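Local coordinates for protein AcrVIA1 (Listeria seeligeri, PDB 6VRB) that probably inhibits the RNA-guided CRISPR nuclease Cas13a (type VI-A) by docking on its guide RNA complex and keeping target RNA from being engaged, at residues K9-I14 against S93-Y98; H72-I77 against I86-F91; S68-L73 against E109-V114. One frame throughout, in Å; residues are numbered along the deposited sequence.

Contact 1: residues K9-I14 against S93-Y98; sequences KVKGKI and SVLQIY. With nucleotides of chain A.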
loop_
_atom_site.group_PDB
_atom_site.type_symbol
_atom_site.label_atom_id
_atom_site.label_comp_id
_atom_site.label_asym_id
_atom_site.label_seq_id
_atom_site.Cartn_x
_atom_site.Cartn_y
_atom_site.Cartn_z
ATOM N N LYS C 9 -13.973 -22.926 2.325
ATOM C CA LYS C 9 -13.866 -24.085 3.245
ATOM C C LYS C 9 -15.254 -24.235 3.867
ATOM O O LYS C 9 -15.637 -23.356 4.653
ATOM C CB LYS C 9 -12.806 -23.823 4.317
ATOM C CG LYS C 9 -12.745 -24.846 5.440
ATOM C CD LYS C 9 -11.729 -24.483 6.498
ATOM C CE LYS C 9 -10.341 -24.275 5.928
ATOM N NZ LYS C 9 -9.407 -23.727 6.940
ATOM N N VAL C 10 -15.980 -25.295 3.509
ATOM C CA VAL C 10 -17.366 -25.451 4.035
ATOM C C VAL C 10 -17.428 -26.650 4.979
ATOM O O VAL C 10 -17.125 -27.772 4.541
ATOM C CB VAL C 10 -18.389 -25.604 2.894
ATOM C CG1 VAL C 10 -19.803 -25.745 3.432
ATOM C CG2 VAL C 10 -18.305 -24.455 1.903
ATOM N N LYS C 11 -17.837 -26.399 6.220
ATOM C CA LYS C 11 -18.013 -27.485 7.229
ATOM C C LYS C 11 -16.891 -28.531 7.161
ATOM O O LYS C 11 -17.212 -29.733 7.180
ATOM C CB LYS C 11 -19.446 -28.020 7.360
ATOM C CG LYS C 11 -20.216 -28.349 6.089
ATOM C CD LYS C 11 -21.647 -28.721 6.401
ATOM C CE LYS C 11 -22.196 -27.920 7.562
ATOM N NZ LYS C 11 -23.479 -28.468 8.061
ATOM N N GLY C 12 -15.637 -28.080 7.075
ATOM C CA GLY C 12 -14.462 -28.971 7.079
ATOM C C GLY C 12 -14.034 -29.468 5.708
ATOM O O GLY C 12 -12.946 -30.065 5.637
ATOM N N LYS C 13 -14.821 -29.245 4.650
ATOM C CA LYS C 13 -14.353 -29.683 3.345
ATOM C C LYS C 13 -14.029 -28.483 2.472
ATOM O O LYS C 13 -14.819 -27.543 2.376
ATOM C CB LYS C 13 -15.405 -30.557 2.660
ATOM C CG LYS C 13 -14.937 -31.178 1.363
ATOM C CD LYS C 13 -15.994 -32.079 0.770
ATOM C CE LYS C 13 -15.460 -32.791 -0.453
ATOM N NZ LYS C 13 -15.157 -31.835 -1.552
ATOM N N ILE C 14 -12.868 -28.532 1.820
ATOM C CA ILE C 14 -12.406 -27.396 0.973
ATOM C C ILE C 14 -12.822 -27.630 -0.480
ATOM O O ILE C 14 -12.514 -28.707 -1.019
ATOM C CB ILE C 14 -10.881 -27.213 1.092
ATOM C CG1 ILE C 14 -10.464 -26.877 2.526
ATOM C CG2 ILE C 14 -10.383 -26.174 0.102
ATOM C CD1 ILE C 14 -10.829 -27.939 3.532
ATOM N N SER C 93 -23.348 -19.000 9.150
ATOM C CA SER C 93 -23.011 -19.578 10.439
ATOM C C SER C 93 -23.649 -20.935 10.660
ATOM O O SER C 93 -23.044 -21.793 11.308
ATOM C CB SER C 93 -23.427 -18.629 11.555
ATOM O OG SER C 93 -23.121 -19.178 12.814
ATOM N N VAL C 94 -24.848 -21.157 10.124
ATOM C CA VAL C 94 -25.489 -22.460 10.243
ATOM C C VAL C 94 -24.768 -23.489 9.380
ATOM O O VAL C 94 -24.541 -24.628 9.804
ATOM C CB VAL C 94 -26.985 -22.346 9.897
ATOM C CG1 VAL C 94 -27.629 -23.695 9.766
ATOM C CG2 VAL C 94 -27.697 -21.577 10.978
ATOM N N LEU C 95 -24.342 -23.095 8.185
ATOM C CA LEU C 95 -23.675 -24.014 7.279
ATOM C C LEU C 95 -22.155 -23.930 7.329
ATOM O O LEU C 95 -21.502 -24.616 6.540
ATOM C CB LEU C 95 -24.150 -23.781 5.850
ATOM C CG LEU C 95 -25.611 -24.139 5.615
ATOM C CD1 LEU C 95 -26.016 -23.752 4.223
ATOM C CD2 LEU C 95 -25.818 -25.616 5.837
ATOM N N GLN C 96 -21.596 -23.095 8.210
ATOM C CA GLN C 96 -20.160 -23.022 8.519
ATOM C C GLN C 96 -19.307 -22.732 7.284
ATOM O O GLN C 96 -18.337 -23.425 6.989
ATOM C CB GLN C 96 -19.696 -24.288 9.238
ATOM C CG GLN C 96 -20.304 -24.395 10.605
ATOM C CD GLN C 96 -19.845 -23.274 11.509
ATOM O OE1 GLN C 96 -18.660 -22.951 11.561
ATOM N NE2 GLN C 96 -20.786 -22.641 12.193
ATOM N N ILE C 97 -19.684 -21.673 6.580
ATOM C CA ILE C 97 -19.044 -21.282 5.330
ATOM C C ILE C 97 -17.953 -20.267 5.630
ATOM O O ILE C 97 -18.198 -19.257 6.295
ATOM C CB ILE C 97 -20.080 -20.705 4.355
ATOM C CG1 ILE C 97 -21.135 -21.759 4.036
ATOM C CG2 ILE C 97 -19.413 -20.198 3.099
ATOM C CD1 ILE C 97 -22.353 -21.217 3.365
ATOM N N TYR C 98 -16.744 -20.536 5.147
ATOM C CA TYR C 98 -15.598 -19.665 5.367
ATOM C C TYR C 98 -14.907 -19.454 4.029
ATOM O O TYR C 98 -15.380 -19.906 2.985
ATOM C CB TYR C 98 -14.636 -20.278 6.388
ATOM C CG TYR C 98 -15.212 -20.485 7.762
ATOM C CD1 TYR C 98 -15.168 -19.489 8.724
ATOM C CD2 TYR C 98 -15.815 -21.684 8.092
ATOM C CE1 TYR C 98 -15.702 -19.695 9.982
ATOM C CE2 TYR C 98 -16.355 -21.892 9.337
ATOM C CZ TYR C 98 -16.291 -20.902 10.276
ATOM O OH TYR C 98 -16.838 -21.128 11.509
ATOM P P U A 51 -23.892 -16.602 15.220
ATOM O OP1 U A 51 -23.425 -17.907 15.736
ATOM O OP2 U A 51 -23.666 -16.251 13.800
ATOM O "O5'" U A 51 -25.446 -16.478 15.545
ATOM C "C5'" U A 51 -26.416 -16.344 14.489
ATOM C "C4'" U A 51 -27.742 -16.926 14.916
ATOM O "O4'" U A 51 -27.898 -18.249 14.327
ATOM C "C3'" U A 51 -27.927 -17.117 16.417
ATOM O "O3'" U A 51 -29.301 -16.988 16.756
ATOM C "C2'" U A 51 -27.536 -18.575 16.607
ATOM O "O2'" U A 51 -28.092 -19.150 17.770
ATOM C "C1'" U A 51 -28.136 -19.195 15.349
ATOM N N1 U A 51 -27.521 -20.469 14.957
ATOM C C2 U A 51 -26.165 -20.479 14.702
ATOM O O2 U A 51 -25.470 -19.483 14.785
ATOM N N3 U A 51 -25.656 -21.700 14.344
ATOM C C4 U A 51 -26.343 -22.888 14.218
ATOM O O4 U A 51 -25.738 -23.908 13.886
ATOM C C5 U A 51 -27.742 -22.795 14.498
ATOM C C6 U A 51 -28.270 -21.618 14.850
#

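Contact 2: residues H72-I77 against I86-F91; sequences HLLFVI and IPASVF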
loop_
_atom_site.group_PDB
_atom_site.type_symbol
_atom_site.label_atom_id
_atom_site.label_comp_id
_atom_site.label_asym_id
_atom_site.label_seq_id
_atom_site.Cartn_x
_atom_site.Cartn_y
_atom_site.Cartn_z
ATOM N N HIS C 72 -26.643 -8.727 4.219
ATOM C CA HIS C 72 -27.363 -9.229 3.063
ATOM C C HIS C 72 -28.576 -10.027 3.543
ATOM O O HIS C 72 -28.559 -10.622 4.620
ATOM C CB HIS C 72 -26.468 -10.128 2.206
ATOM C CG HIS C 72 -25.110 -9.565 1.899
ATOM N ND1 HIS C 72 -24.903 -8.492 1.065
ATOM C CD2 HIS C 72 -23.878 -9.998 2.251
ATOM C CE1 HIS C 72 -23.611 -8.257 0.953
ATOM N NE2 HIS C 72 -22.966 -9.161 1.659
ATOM N N LEU C 73 -29.637 -10.052 2.737
ATOM C CA LEU C 73 -30.915 -10.651 3.144
ATOM C C LEU C 73 -31.429 -11.669 2.133
ATOM O O LEU C 73 -32.084 -11.297 1.161
ATOM C CB LEU C 73 -31.976 -9.577 3.366
ATOM C CG LEU C 73 -32.372 -9.132 4.768
ATOM C CD1 LEU C 73 -33.135 -10.236 5.445
ATOM C CD2 LEU C 73 -31.180 -8.755 5.590
ATOM N N LEU C 74 -31.233 -12.950 2.413
ATOM C CA LEU C 74 -31.702 -14.015 1.533
ATOM C C LEU C 74 -33.193 -14.259 1.739
ATOM O O LEU C 74 -33.618 -14.582 2.848
ATOM C CB LEU C 74 -30.915 -15.286 1.825
ATOM C CG LEU C 74 -29.414 -15.164 1.605
ATOM C CD1 LEU C 74 -28.719 -16.387 2.126
ATOM C CD2 LEU C 74 -29.116 -14.970 0.138
ATOM N N PHE C 75 -33.990 -14.135 0.681
ATOM C CA PHE C 75 -35.434 -14.343 0.754
ATOM C C PHE C 75 -35.807 -15.598 -0.021
ATOM O O PHE C 75 -35.299 -15.819 -1.122
ATOM C CB PHE C 75 -36.200 -13.142 0.194
ATOM C CG PHE C 75 -36.141 -11.917 1.061
ATOM C CD1 PHE C 75 -37.011 -11.763 2.124
ATOM C CD2 PHE C 75 -35.218 -10.923 0.811
ATOM C CE1 PHE C 75 -36.959 -10.637 2.923
ATOM C CE2 PHE C 75 -35.155 -9.799 1.611
ATOM C CZ PHE C 75 -36.027 -9.657 2.664
ATOM N N VAL C 76 -36.706 -16.406 0.541
ATOM C CA VAL C 76 -37.272 -17.561 -0.152
ATOM C C VAL C 76 -38.737 -17.286 -0.431
ATOM O O VAL C 76 -39.518 -17.056 0.498
ATOM C CB VAL C 76 -37.127 -18.852 0.666
ATOM C CG1 VAL C 76 -37.796 -19.981 -0.060
ATOM C CG2 VAL C 76 -35.692 -19.190 0.882
ATOM N N ILE C 77 -39.122 -17.336 -1.698
ATOM C CA ILE C 77 -40.504 -17.130 -2.106
ATOM C C ILE C 77 -41.103 -18.475 -2.483
ATOM O O ILE C 77 -40.596 -19.161 -3.378
ATOM C CB ILE C 77 -40.606 -16.131 -3.267
ATOM C CG1 ILE C 77 -40.105 -14.763 -2.814
ATOM C CG2 ILE C 77 -42.030 -16.035 -3.738
ATOM C CD1 ILE C 77 -39.936 -13.782 -3.927
ATOM N N ILE C 86 -33.953 -14.421 6.045
ATOM C CA ILE C 86 -32.995 -14.414 7.148
ATOM C C ILE C 86 -31.818 -13.552 6.725
ATOM O O ILE C 86 -31.639 -13.277 5.526
ATOM C CB ILE C 86 -32.543 -15.845 7.522
ATOM C CG1 ILE C 86 -31.832 -16.488 6.343
ATOM C CG2 ILE C 86 -33.707 -16.687 7.971
ATOM C CD1 ILE C 86 -31.121 -17.732 6.703
ATOM N N PRO C 87 -31.005 -13.079 7.672
ATOM C CA PRO C 87 -29.725 -12.482 7.289
ATOM C C PRO C 87 -28.790 -13.532 6.718
ATOM O O PRO C 87 -28.840 -14.704 7.088
ATOM C CB PRO C 87 -29.188 -11.915 8.606
ATOM C CG PRO C 87 -30.375 -11.688 9.418
ATOM C CD PRO C 87 -31.326 -12.788 9.079
ATOM N N ALA C 88 -27.919 -13.101 5.813
ATOM C CA ALA C 88 -26.975 -14.021 5.197
ATOM C C ALA C 88 -25.840 -14.422 6.126
ATOM O O ALA C 88 -25.141 -15.390 5.834
ATOM C CB ALA C 88 -26.406 -13.411 3.921
ATOM N N SER C 89 -25.627 -13.703 7.219
ATOM C CA SER C 89 -24.694 -14.148 8.240
ATOM C C SER C 89 -25.226 -15.328 9.035
ATOM O O SER C 89 -24.435 -16.152 9.499
ATOM C CB SER C 89 -24.368 -12.996 9.188
ATOM O OG SER C 89 -25.520 -12.584 9.895
ATOM N N VAL C 90 -26.546 -15.427 9.194
ATOM C CA VAL C 90 -27.155 -16.605 9.800
ATOM C C VAL C 90 -26.986 -17.816 8.890
ATOM O O VAL C 90 -26.709 -18.924 9.356
ATOM C CB VAL C 90 -28.633 -16.311 10.111
ATOM C CG1 VAL C 90 -29.352 -17.536 10.631
ATOM C CG2 VAL C 90 -28.731 -15.185 11.110
ATOM N N PHE C 91 -27.120 -17.614 7.578
ATOM C CA PHE C 91 -26.946 -18.688 6.604
ATOM C C PHE C 91 -25.518 -19.221 6.603
ATOM O O PHE C 91 -25.302 -20.432 6.508
ATOM C CB PHE C 91 -27.329 -18.162 5.223
ATOM C CG PHE C 91 -27.223 -19.170 4.128
ATOM C CD1 PHE C 91 -28.203 -20.119 3.947
ATOM C CD2 PHE C 91 -26.148 -19.155 3.264
ATOM C CE1 PHE C 91 -28.106 -21.034 2.930
ATOM C CE2 PHE C 91 -26.047 -20.073 2.256
ATOM C CZ PHE C 91 -27.026 -21.009 2.086
#

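Contact 3: residues S68-L73 against E109-V114; sequences SFRCHL and ELFVEV. With nucleotides of chain A.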
loop_
_atom_site.group_PDB
_atom_site.type_symbol
_atom_site.label_atom_id
_atom_site.label_comp_id
_atom_site.label_asym_id
_atom_site.label_seq_id
_atom_site.Cartn_x
_atom_site.Cartn_y
_atom_site.Cartn_z
ATOM N N SER C 68 -28.904 -3.478 4.042
ATOM C CA SER C 68 -28.687 -2.616 5.191
ATOM C C SER C 68 -27.215 -2.254 5.166
ATOM O O SER C 68 -26.602 -2.370 4.105
ATOM C CB SER C 68 -29.084 -3.309 6.492
ATOM O OG SER C 68 -28.822 -2.485 7.609
ATOM N N PHE C 69 -26.650 -1.766 6.272
ATOM C CA PHE C 69 -25.254 -1.335 6.250
ATOM C C PHE C 69 -24.279 -2.471 5.968
ATOM O O PHE C 69 -23.636 -2.475 4.915
ATOM C CB PHE C 69 -24.878 -0.620 7.547
ATOM C CG PHE C 69 -23.405 -0.345 7.673
ATOM C CD1 PHE C 69 -22.739 0.406 6.722
ATOM C CD2 PHE C 69 -22.698 -0.797 8.769
ATOM C CE1 PHE C 69 -21.397 0.648 6.835
ATOM C CE2 PHE C 69 -21.361 -0.543 8.889
ATOM C CZ PHE C 69 -20.710 0.182 7.920
ATOM N N ARG C 70 -24.150 -3.442 6.861
ATOM C CA ARG C 70 -23.372 -4.628 6.525
ATOM C C ARG C 70 -24.266 -5.834 6.760
ATOM O O ARG C 70 -24.152 -6.546 7.755
ATOM C CB ARG C 70 -22.082 -4.701 7.328
ATOM C CG ARG C 70 -21.130 -3.597 6.985
ATOM C CD ARG C 70 -19.791 -3.762 7.644
ATOM N NE ARG C 70 -19.051 -4.852 7.025
ATOM C CZ ARG C 70 -17.885 -5.309 7.454
ATOM N NH1 ARG C 70 -17.307 -4.772 8.514
ATOM N NH2 ARG C 70 -17.296 -6.307 6.823
ATOM N N CYS C 71 -25.134 -6.090 5.784
ATOM C CA CYS C 71 -26.163 -7.103 5.960
ATOM C C CYS C 71 -26.733 -7.457 4.599
ATOM O O CYS C 71 -27.236 -6.578 3.899
ATOM C CB CYS C 71 -27.256 -6.585 6.893
ATOM S SG CYS C 71 -28.304 -7.839 7.607
ATOM N N HIS C 72 -26.643 -8.727 4.219
ATOM C CA HIS C 72 -27.363 -9.229 3.063
ATOM C C HIS C 72 -28.576 -10.027 3.543
ATOM O O HIS C 72 -28.559 -10.622 4.620
ATOM C CB HIS C 72 -26.468 -10.128 2.206
ATOM C CG HIS C 72 -25.110 -9.565 1.899
ATOM N ND1 HIS C 72 -24.903 -8.492 1.065
ATOM C CD2 HIS C 72 -23.878 -9.998 2.251
ATOM C CE1 HIS C 72 -23.611 -8.257 0.953
ATOM N NE2 HIS C 72 -22.966 -9.161 1.659
ATOM N N LEU C 73 -29.637 -10.052 2.737
ATOM C CA LEU C 73 -30.915 -10.651 3.144
ATOM C C LEU C 73 -31.429 -11.669 2.133
ATOM O O LEU C 73 -32.084 -11.297 1.161
ATOM C CB LEU C 73 -31.976 -9.577 3.366
ATOM C CG LEU C 73 -32.372 -9.132 4.768
ATOM C CD1 LEU C 73 -33.135 -10.236 5.445
ATOM C CD2 LEU C 73 -31.180 -8.755 5.590
ATOM N N GLU C 109 -12.717 -9.637 1.971
ATOM C CA GLU C 109 -13.380 -10.273 3.099
ATOM C C GLU C 109 -14.598 -11.075 2.640
ATOM O O GLU C 109 -15.008 -11.023 1.481
ATOM C CB GLU C 109 -13.780 -9.215 4.118
ATOM C CG GLU C 109 -14.708 -8.172 3.532
ATOM C CD GLU C 109 -15.089 -7.093 4.513
ATOM O OE1 GLU C 109 -14.632 -7.146 5.673
ATOM O OE2 GLU C 109 -15.850 -6.186 4.120
ATOM N N LEU C 110 -15.187 -11.830 3.578
ATOM C CA LEU C 110 -16.416 -12.564 3.283
ATOM C C LEU C 110 -17.612 -11.676 3.011
ATOM O O LEU C 110 -18.578 -12.160 2.431
ATOM C CB LEU C 110 -16.821 -13.515 4.403
ATOM C CG LEU C 110 -16.309 -14.941 4.434
ATOM C CD1 LEU C 110 -16.818 -15.603 5.687
ATOM C CD2 LEU C 110 -16.827 -15.679 3.220
ATOM N N PHE C 111 -17.610 -10.413 3.424
ATOM C CA PHE C 111 -18.752 -9.580 3.072
ATOM C C PHE C 111 -18.714 -9.195 1.594
ATOM O O PHE C 111 -19.739 -8.818 1.021
ATOM C CB PHE C 111 -18.797 -8.349 3.973
ATOM C CG PHE C 111 -20.025 -7.526 3.796
ATOM C CD1 PHE C 111 -21.230 -7.948 4.309
ATOM C CD2 PHE C 111 -19.982 -6.344 3.087
ATOM C CE1 PHE C 111 -22.356 -7.189 4.140
ATOM C CE2 PHE C 111 -21.107 -5.591 2.911
ATOM C CZ PHE C 111 -22.295 -6.017 3.423
ATOM N N VAL C 112 -17.556 -9.326 0.959
ATOM C CA VAL C 112 -17.399 -9.001 -0.450
ATOM C C VAL C 112 -17.316 -10.260 -1.301
ATOM O O VAL C 112 -17.857 -10.321 -2.407
ATOM C CB VAL C 112 -16.152 -8.110 -0.617
ATOM C CG1 VAL C 112 -15.979 -7.678 -2.056
ATOM C CG2 VAL C 112 -16.242 -6.911 0.307
ATOM N N GLU C 113 -16.651 -11.298 -0.794
ATOM C CA GLU C 113 -16.400 -12.483 -1.602
ATOM C C GLU C 113 -17.595 -13.417 -1.690
ATOM O O GLU C 113 -17.669 -14.212 -2.630
ATOM C CB GLU C 113 -15.204 -13.254 -1.049
ATOM C CG GLU C 113 -13.879 -12.561 -1.224
ATOM C CD GLU C 113 -13.473 -12.421 -2.677
ATOM O OE1 GLU C 113 -13.858 -13.270 -3.505
ATOM O OE2 GLU C 113 -12.742 -11.463 -2.996
ATOM N N VAL C 114 -18.528 -13.354 -0.738
ATOM C CA VAL C 114 -19.626 -14.316 -0.726
ATOM C C VAL C 114 -20.709 -13.949 -1.725
ATOM O O VAL C 114 -21.602 -14.762 -1.988
ATOM C CB VAL C 114 -20.211 -14.432 0.694
ATOM C CG1 VAL C 114 -21.179 -13.300 0.973
ATOM C CG2 VAL C 114 -20.813 -15.807 0.954
ATOM P P A A 47 -20.910 5.337 15.239
ATOM O OP1 A A 47 -20.060 5.546 16.423
ATOM O OP2 A A 47 -20.355 4.815 13.981
ATOM O "O5'" A A 47 -22.000 4.287 15.681
ATOM C "C5'" A A 47 -21.755 2.903 15.519
ATOM C "C4'" A A 47 -22.980 2.199 15.014
ATOM O "O4'" A A 47 -23.376 2.801 13.758
ATOM C "C3'" A A 47 -22.795 0.714 14.752
ATOM O "O3'" A A 47 -23.932 -0.008 15.211
ATOM C "C2'" A A 47 -22.676 0.622 13.235
ATOM O "O2'" A A 47 -23.171 -0.577 12.688
ATOM C "C1'" A A 47 -23.485 1.816 12.758
ATOM N N9 A A 47 -22.957 2.376 11.516
ATOM C C8 A A 47 -21.665 2.744 11.257
ATOM N N7 A A 47 -21.463 3.208 10.054
ATOM C C5 A A 47 -22.715 3.128 9.485
ATOM C C6 A A 47 -23.180 3.459 8.213
ATOM N N6 A A 47 -22.404 3.964 7.258
ATOM N N1 A A 47 -24.486 3.268 7.953
ATOM C C2 A A 47 -25.267 2.758 8.916
ATOM N N3 A A 47 -24.944 2.403 10.152
ATOM C C4 A A 47 -23.644 2.618 10.367
ATOM P P C A 48 -23.787 -0.940 16.510
ATOM O OP1 C A 48 -24.946 -1.861 16.546
ATOM O OP2 C A 48 -23.501 -0.090 17.681
ATOM O "O5'" C A 48 -22.480 -1.799 16.212
ATOM C "C5'" C A 48 -22.562 -2.953 15.383
ATOM C "C4'" C A 48 -21.210 -3.522 15.028
ATOM O "O4'" C A 48 -20.688 -2.889 13.830
ATOM C "C3'" C A 48 -20.114 -3.420 16.083
ATOM O "O3'" C A 48 -19.335 -4.610 16.036
ATOM C "C2'" C A 48 -19.260 -2.269 15.564
ATOM O "O2'" C A 48 -17.920 -2.285 16.006
ATOM C "C1'" C A 48 -19.359 -2.483 14.059
ATOM N N1 C A 48 -19.101 -1.286 13.251
ATOM C C2 C A 48 -18.753 -1.473 11.914
ATOM O O2 C A 48 -18.689 -2.629 11.473
ATOM N N3 C A 48 -18.503 -0.398 11.141
ATOM C C4 C A 48 -18.585 0.820 11.668
ATOM N N4 C A 48 -18.331 1.858 10.872
ATOM C C5 C A 48 -18.931 1.040 13.029
ATOM C C6 C A 48 -19.175 -0.034 13.784
#

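Contact 1: residues K9-I14 against S93-Y98
K9 and V10 run in the opposite direction to Q96, I97 and Y98, close enough for backbone bonding. Y98 N donates to K9 O at 3.1 Å, whereas the return bond from K9 N to Y98 O is weak. K11 N reaches Q96 O at 3.1 Å with a nearly straight N-H (177°), the donor standing above the carbonyl plane. Between these bonds V10 and I97 form a single beta bridge, and V10 CG1 rests 4.2 Å from I97 CG1. The K11 side chain runs alongside the L95 carbonyl, just past helix 88-94. K11 CB meets Q96 CB at 4.2 Å; CG and CD pass L95 O, and K11 CE comes to 3.5 Å from it. The bend at chi3 (36°) turns CE in toward that carbonyl, and NZ runs on past it toward V94 O. Strand 8-10 is the first arm of a two-stranded hairpin with 13-15, closed by a type I' turn from V10 to K13; V10 and K11 also lean on helix 21-33. K9 O lies in the plane of the Y98 ring at its edge, while Y98 OH donates to Q96 OE1 at 2.6 Å. At the RNA end, S93 OG stands 3.1 Å from both OP2 and O2 of U51 of chain A, and V94 CG2 sits over one face of that uracil, against C4 and C5.

Contact 2: residues H72-I77 against I86-F91
A88 CB is the close-packed point: it meets H72 CB at 3.7 Å and L74 CD1 at 4.2 Å, so the first residue of helix 88-94 sits against two side chains of the facing segment. Next to it L74 CD1 lies over one face of the F91 ring, 4.2 Å from the centroid and 27° off the normal, a CH-pi contact in which the two side chains cross at about a right angle. F91 CG is anti to its own backbone N (chi1 -179°), which brings the ring toward L74 CD1. The strands 73-78 and 83-87 make an antiparallel hairpin: I86 N donates to L74 O at 3.2 Å, with a weak return bond, while L73 and P87 form a non-hydrogen-bonded pair. P87 is also the N-cap residue, and one residue beyond this last bridge A88 N, already in the helix, bonds to H72 O at 2.8 Å. Y118 of helix 115-121 and W54 close the apolar side around A88, L74 and F91. On the face of L73 and P87 less is packed across: chiefly L73 CD1 reaches over, toward I86 O, beside the partly exposed P87, and L73 packs on Y67 and on an apolar side chain of the other protein chain.

Contact 3: residues S68-L73 against E109-V114
The irregular loop S68-L73 passes the start of the short helix 110-113 with its nearest alpha carbons, R70 CA and F111 CA, still 7.6 Å apart, so side chains have to bridge the gap. F111 does most of this. Its CG is anti to the backbone N (chi1 -173°), and the ring slots between two loop residues: R70 CB lies over one face toward the rim, and the H72 imidazole over the opposite face. H72 and F111 form an offset stack, centroids 4.3 Å apart and planes 15° from parallel. The same imidazole presents an edge to the helix backbone, where F111 O lies in the ring plane and H72 NE2 makes a weak hydrogen bond to F111 O at 3.3 Å. The stack and the weak bond would together limit rotation of the H72 ring. R70, bent at chi3, brings its guanidinium edge-on to F111 CB and on to E109, the N-cap residue of the helix. R70 NH2 forms a salt bridge with E109 OE1 at 3.0 Å and stands 3.1 Å from E109 OE2; its hydrogen bond to OE1 is bent and therefore weak. The guanidinium and carboxylate planes lie 26° apart. E109 is itself tied into the helix start, since its carbonyl O takes bonds from V112 N and E113 N. On the RNA side F69 sets one ring face over the adenine of adenosine 47 of chain A, whose C5 is 3.7 Å above the F69 ring plane, and R70 CG lies over the opposite face. N3 of cytidine 48 of chain A meets the F69 ring at its edge. From here the loop runs directly into strand 73-78, while V114 leans on E92 of helix 88-94, and the chain beyond V114 continues into helix 115-121.

In the fold
From the N terminus, the hairpin of strands 8-10 and 13-15 comes first, and contact 1 joins it to the chain just beyond helix 88-94, closing a loop of 78 residues. Contact 2, local to the hairpin 73-78/83-87 and the helix that follows, is nested within that loop. Contact 3 shares H72 and L73 with contact 2 but reaches forward to helix 110-113, so it crosses contact 1. Helix 88-94 serves contacts 1 and 2, with I97 packing on F91. L110 touches I97 and Y98, and C71 touches P87, so the N-terminal hairpin, the three-stranded sheet and helices 88-94 and 110-113 are packed together.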